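Local atomic coordinates of cell-binding factor 2 (Campylobacter jejuni, PDB entry 3RFW), a protein that is a SurA-like chaperone, probably periplasmic, that probably catalyses the cis-trans isomerisation of peptidyl-proline bonds. Residues T66-L69 with D70-K73; L51-A54 with K55-L59; K215-E218 with V219-G222. All coordinates share one frame; numbering follows the deposited sequence.

Contact 1: T66-L69 with D70-K73; sequences TKEL and DRAK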
# COMPACT_ATOMS: atom_id res chain seq x y z
N THR A 66 -26.86 -17.26 14.95
CA THR A 66 -26.75 -18.73 14.93
C THR A 66 -26.06 -19.20 13.65
O THR A 66 -25.24 -20.12 13.66
CB THR A 66 -28.11 -19.42 14.98
OG1 THR A 66 -28.93 -18.91 13.94
CG2 THR A 66 -28.79 -19.27 16.33
N LYS A 67 -26.35 -18.52 12.55
CA LYS A 67 -25.76 -18.82 11.28
C LYS A 67 -24.26 -18.47 11.24
O LYS A 67 -23.47 -19.20 10.62
CB LYS A 67 -26.51 -18.06 10.20
CG LYS A 67 -26.10 -18.36 8.78
CD LYS A 67 -27.22 -17.93 7.83
CE LYS A 67 -26.66 -17.26 6.58
NZ LYS A 67 -26.04 -15.94 6.86
N GLU A 68 -23.84 -17.41 11.92
CA GLU A 68 -22.42 -17.09 11.93
C GLU A 68 -21.67 -17.93 12.93
O GLU A 68 -20.53 -18.28 12.70
CB GLU A 68 -22.17 -15.60 12.15
CG GLU A 68 -22.66 -14.75 10.96
CD GLU A 68 -22.07 -15.19 9.61
OE1 GLU A 68 -20.82 -15.28 9.51
OE2 GLU A 68 -22.86 -15.41 8.65
N LEU A 69 -22.33 -18.31 14.01
CA LEU A 69 -21.74 -19.24 14.93
C LEU A 69 -21.56 -20.63 14.30
O LEU A 69 -20.54 -21.26 14.55
CB LEU A 69 -22.57 -19.35 16.21
CG LEU A 69 -22.07 -20.37 17.23
CD1 LEU A 69 -20.69 -20.01 17.69
CD2 LEU A 69 -23.06 -20.56 18.39
N ASP A 70 -22.54 -21.09 13.52
CA ASP A 70 -22.38 -22.38 12.80
C ASP A 70 -21.17 -22.30 11.89
O ASP A 70 -20.38 -23.22 11.84
CB ASP A 70 -23.61 -22.78 11.97
CG ASP A 70 -24.76 -23.30 12.81
OD1 ASP A 70 -24.51 -23.72 13.98
OD2 ASP A 70 -25.92 -23.20 12.36
N ARG A 71 -21.03 -21.18 11.18
CA ARG A 71 -19.92 -20.99 10.26
C ARG A 71 -18.59 -20.98 11.02
O ARG A 71 -17.65 -21.66 10.61
CB ARG A 71 -20.10 -19.67 9.48
CG ARG A 71 -19.13 -19.49 8.32
CD ARG A 71 -19.20 -18.09 7.67
NE ARG A 71 -20.57 -17.61 7.49
CZ ARG A 71 -21.37 -17.88 6.45
NH1 ARG A 71 -20.98 -18.67 5.46
NH2 ARG A 71 -22.60 -17.38 6.44
N ALA A 72 -18.50 -20.22 12.11
CA ALA A 72 -17.26 -20.12 12.89
C ALA A 72 -16.88 -21.48 13.45
O ALA A 72 -15.71 -21.86 13.51
CB ALA A 72 -17.43 -19.06 14.10
N LYS A 73 -17.86 -22.20 13.95
CA LYS A 73 -17.58 -23.50 14.55
C LYS A 73 -16.91 -24.48 13.53
O LYS A 73 -15.84 -25.04 13.80
CB LYS A 73 -18.91 -24.02 15.12
CG LYS A 73 -19.03 -25.49 15.43
CD LYS A 73 -20.02 -25.66 16.59
CE LYS A 73 -21.14 -26.64 16.25
NZ LYS A 73 -22.06 -26.07 15.23
O HOH W 1 -25.56 -21.95 15.68

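Contact 2: L51-A54 with K55-L59; sequences LQDA and KKQNL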
# COMPACT_ATOMS: atom_id res chain seq x y z
N LEU A 51 -22.68 -8.41 26.57
CA LEU A 51 -23.11 -9.84 26.42
C LEU A 51 -24.38 -10.14 27.21
O LEU A 51 -25.32 -10.72 26.69
CB LEU A 51 -21.99 -10.79 26.88
CG LEU A 51 -20.75 -10.96 25.98
CD1 LEU A 51 -19.69 -11.80 26.67
CD2 LEU A 51 -21.07 -11.56 24.57
N GLN A 52 -24.41 -9.71 28.48
CA GLN A 52 -25.60 -9.87 29.32
C GLN A 52 -26.80 -9.15 28.75
O GLN A 52 -27.91 -9.66 28.75
CB GLN A 52 -25.32 -9.37 30.74
CG GLN A 52 -24.20 -10.13 31.45
CD GLN A 52 -24.09 -9.73 32.92
OE1 GLN A 52 -22.98 -9.52 33.47
NE2 GLN A 52 -25.23 -9.63 33.56
N ASP A 53 -26.59 -7.95 28.22
CA ASP A 53 -27.70 -7.26 27.62
C ASP A 53 -28.22 -7.92 26.33
O ASP A 53 -29.44 -7.99 26.09
CB ASP A 53 -27.41 -5.78 27.42
CG ASP A 53 -28.67 -4.95 27.37
OD1 ASP A 53 -28.85 -4.18 26.41
OD2 ASP A 53 -29.55 -5.18 28.21
N ALA A 54 -27.28 -8.43 25.52
CA ALA A 54 -27.64 -9.13 24.28
C ALA A 54 -28.50 -10.37 24.58
O ALA A 54 -29.49 -10.63 23.89
CB ALA A 54 -26.35 -9.52 23.54
N LYS A 55 -28.14 -11.11 25.61
CA LYS A 55 -28.92 -12.28 26.00
C LYS A 55 -30.30 -11.89 26.53
O LYS A 55 -31.29 -12.51 26.19
CB LYS A 55 -28.17 -13.09 27.07
CG LYS A 55 -27.21 -14.13 26.47
CD LYS A 55 -26.07 -14.49 27.42
CE LYS A 55 -24.75 -14.51 26.66
NZ LYS A 55 -23.65 -15.22 27.36
N LYS A 56 -30.35 -10.82 27.32
CA LYS A 56 -31.59 -10.22 27.78
C LYS A 56 -32.50 -9.85 26.60
O LYS A 56 -33.72 -9.91 26.69
CB LYS A 56 -31.25 -8.98 28.59
CG LYS A 56 -32.03 -8.77 29.85
CD LYS A 56 -31.18 -8.07 30.92
CE LYS A 56 -31.99 -7.02 31.67
NZ LYS A 56 -31.14 -6.25 32.63
N GLN A 57 -31.90 -9.45 25.48
CA GLN A 57 -32.68 -9.14 24.31
C GLN A 57 -32.82 -10.37 23.41
O GLN A 57 -33.22 -10.23 22.27
CB GLN A 57 -32.05 -7.98 23.53
CG GLN A 57 -32.08 -6.65 24.29
CD GLN A 57 -31.45 -5.50 23.53
OE1 GLN A 57 -31.56 -5.42 22.30
NE2 GLN A 57 -30.75 -4.63 24.24
N ASN A 58 -32.47 -11.55 23.93
CA ASN A 58 -32.54 -12.82 23.19
C ASN A 58 -31.84 -12.90 21.81
O ASN A 58 -32.31 -13.58 20.88
CB ASN A 58 -34.00 -13.32 23.09
CG ASN A 58 -34.46 -14.02 24.36
OD1 ASN A 58 -33.98 -15.10 24.69
ND2 ASN A 58 -35.29 -13.34 25.15
N LEU A 59 -30.68 -12.24 21.70
CA LEU A 59 -29.99 -12.14 20.42
C LEU A 59 -29.29 -13.44 20.01
O LEU A 59 -29.04 -13.66 18.83
CB LEU A 59 -28.99 -10.98 20.45
CG LEU A 59 -29.49 -9.62 19.96
CD1 LEU A 59 -30.91 -9.36 20.28
CD2 LEU A 59 -28.60 -8.51 20.48
O HOH W 2 -28.79 -5.43 30.73

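Contact 3: K215-E218 with V219-G222; sequences KFDE and VKQG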
# COMPACT_ATOMS: atom_id res chain seq x y z
N LYS A 215 25.24 -15.30 -0.53
CA LYS A 215 25.69 -16.39 0.33
C LYS A 215 24.52 -17.15 0.97
O LYS A 215 23.49 -16.56 1.28
CB LYS A 215 26.61 -15.87 1.44
CG LYS A 215 28.11 -15.78 1.07
CD LYS A 215 28.91 -14.90 2.04
CE LYS A 215 30.30 -14.54 1.48
NZ LYS A 215 31.35 -14.43 2.54
N PHE A 216 24.77 -18.42 1.30
CA PHE A 216 23.77 -19.30 1.90
C PHE A 216 23.16 -18.67 3.15
O PHE A 216 21.93 -18.64 3.29
CB PHE A 216 24.40 -20.65 2.23
CG PHE A 216 23.44 -21.64 2.89
CD1 PHE A 216 22.27 -22.03 2.25
CD2 PHE A 216 23.77 -22.24 4.10
CE1 PHE A 216 21.43 -22.98 2.80
CE2 PHE A 216 22.92 -23.18 4.68
CZ PHE A 216 21.74 -23.55 4.03
N ASP A 217 23.99 -18.14 4.03
CA ASP A 217 23.49 -17.52 5.25
C ASP A 217 22.52 -16.36 5.03
O ASP A 217 21.68 -16.07 5.87
CB ASP A 217 24.64 -17.11 6.17
CG ASP A 217 25.14 -18.27 7.02
OD1 ASP A 217 25.30 -18.10 8.25
OD2 ASP A 217 25.28 -19.39 6.48
N GLU A 218 22.64 -15.70 3.89
CA GLU A 218 21.77 -14.59 3.59
C GLU A 218 20.37 -15.08 3.24
O GLU A 218 19.38 -14.42 3.54
CB GLU A 218 22.36 -13.76 2.44
CG GLU A 218 23.84 -13.37 2.64
CD GLU A 218 24.35 -12.39 1.57
OE1 GLU A 218 25.39 -12.69 0.93
OE2 GLU A 218 23.69 -11.33 1.35
N VAL A 219 20.28 -16.23 2.58
CA VAL A 219 19.02 -16.66 1.99
C VAL A 219 18.43 -17.92 2.66
O VAL A 219 17.39 -18.41 2.23
CB VAL A 219 19.19 -16.92 0.49
CG1 VAL A 219 17.94 -17.51 -0.07
CG2 VAL A 219 19.49 -15.63 -0.25
N LYS A 220 19.11 -18.49 3.65
CA LYS A 220 18.76 -19.84 4.10
C LYS A 220 17.39 -19.91 4.78
O LYS A 220 16.66 -20.89 4.59
CB LYS A 220 19.85 -20.48 4.97
CG LYS A 220 20.00 -19.87 6.33
CD LYS A 220 21.22 -20.41 7.08
CE LYS A 220 21.91 -19.28 7.86
NZ LYS A 220 22.14 -19.60 9.31
N GLN A 221 17.03 -18.88 5.53
CA GLN A 221 15.73 -18.84 6.21
C GLN A 221 14.61 -18.75 5.20
O GLN A 221 13.68 -19.55 5.24
CB GLN A 221 15.64 -17.69 7.21
CG GLN A 221 15.95 -18.09 8.66
CD GLN A 221 15.10 -19.24 9.19
OE1 GLN A 221 13.92 -19.39 8.85
NE2 GLN A 221 15.70 -20.06 10.04
N GLY A 222 14.76 -17.84 4.24
CA GLY A 222 13.86 -17.76 3.11
C GLY A 222 13.67 -19.07 2.35
O GLY A 222 12.56 -19.38 1.92
O HOH W 3 18.39 -16.28 5.50

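Contact 1: T66-L69 with D70-K73
Glu68 and Arg71, three residues apart on the helix 63-86, are joined side-on by two bonds rather than by a single charged touch. Arg71 NE donates to Glu68 OE1 at 3.1 Å, and Arg71 NH2 donates to Glu68 OE2 at 3.0 Å with an N-H...O angle of 159°. Both oxygens are met on their syn side, though the donors stand somewhat out of the carboxylate plane, and the carboxylate and guanidinium planes lie only 22° apart. Arg71 runs out with CG anti to the backbone N and then bends at chi3 (-42°), which turns the NE edge toward Glu68. Lys67 lies alongside; its NZ sits at the guanidinium edge, 3.8 Å from Arg71 NH2, and also makes a long salt bridge to Glu68 OE2. On another side of the helix a water donates to both Thr66 O and Asp70 OD1. The remaining guanidinium nitrogen, Arg71 NH1, bonds to the Glu18 carbonyl oxygen of the second subunit, and Leu69 packs on its counterpart there. With NE and NH2 held by Glu68, the guanidinium's rotation is restricted, which is consistent with its presenting NH1 to the second subunit, while the shared carboxylate probably offsets the closeness of the two positive charges.

Contact 2: L51-A54 with K55-L59
From Leu51 to Lys56 the chain is helical, with Lys55 N bonded to Leu51 O and Lys56 N to Gln52 O, and it then closes in a Schellman motif. Leu59 N reaches back to Ala54 O at 3.0 Å, Asn58 N bonds to Lys55 O at 2.7 Å, and Asn58, with its positive phi, is the C-prime residue that ends the helix. The turn brings Leu59 CD2 against Ala54 CB at 3.9 Å, an apolar touch. Asp53 OD1 accepts a weak bond from Gln57 NE2 at 2.9 Å, its N-H...O angle just 123°, and the carboxylate and amide planes stand nearly perpendicular, 83° apart. The first torsion of Asp53 (chi1 -156°) swings CG away from its own N, which lets the carboxylate meet Gln57. Asp53 OD2 accepts a hydrogen bond from a water that in turn accepts from Lys56 NZ, so the opposite charges are linked through solvent. Asp53 OD1 also bonds to Tyr81 OH of the second subunit, the stronger bond, and Gln57 packs on the same tyrosine. This C-terminal end of helix 34-56 thus lies against helix 63-86 of the partner chain, where Leu77 meets Ala54, and against its helix 216-246 through Leu243 at Asp53.

Contact 3: K215-E218 with V219-G222
Lys220 lies between Phe216 and Asp217, and its chain can be followed out atom by atom. CB sits over one face of the Phe216 ring, 3.8 Å from the centroid and 17° off the normal, a CH-pi contact displaced toward the rim; its nearest ring atoms are CE1 and CZ. The same CB is 3.2 Å from Phe216 O, so ring and backbone of one residue both border it. CG takes the place between the backbone N and the carbonyl carbon (chi1 70°), and this sets the chain off across the ring at about a right angle to the Phe216 side chain. CD is 4.0 Å from ring atom CE2 and also nears Asp217 CA. A bend at chi3 brings CE alongside Asp217, 3.5 Å from its CG, and a further one at chi4 sets the tip, where Lys220 NZ makes a long salt bridge of 3.7 Å to Asp217 OD1.

Beneath these side chains the first turn of helix 216-246 is irregular. Val219 N bonds to Phe216 O at 3.0 Å and only weakly to Lys215 O. At the kink, where Gln221 N lacks a bond to the preceding turn, a water accepts from it and donates weakly to Glu218 O. At the N-cap residue, Lys215 N donates to Glu218 OE1 at 3.0 Å, nearly straight at 167°, although from above the carboxylate plane. Phe216 also meets Tyr100, Val96 and Lys97 of helix 93-103, and Val219 packs on Tyr107 and Ile214.

Lys220 therefore works mainly through its carbons: the aliphatic chain lies on the aromatic ring, while the long approach to Asp217 suggests a modest electrostatic pull. The acidic residues Asp217 and Glu218 near the helix N-terminus would also probably interact favourably with the helix dipole.

In the fold
Along the chain the order is contact 2, contact 1, contact 3, in series. Contact 2 closes helix 34-56 and contact 1 lies near the start of the next helix, 63-86, so the two flank one connection; their centres are about 17 Å apart, with nearest atoms about 6 Å apart and no touch. Both also meet the second subunit, placing this helical region in the dimer interface. Contact 3 is remote, its centre about 43 Å from that of contact 1 and about 54 Å from that of contact 2. It opens helix 216-246 just after strand 199-213, where the chain passes from the four-stranded sheet into a long helix.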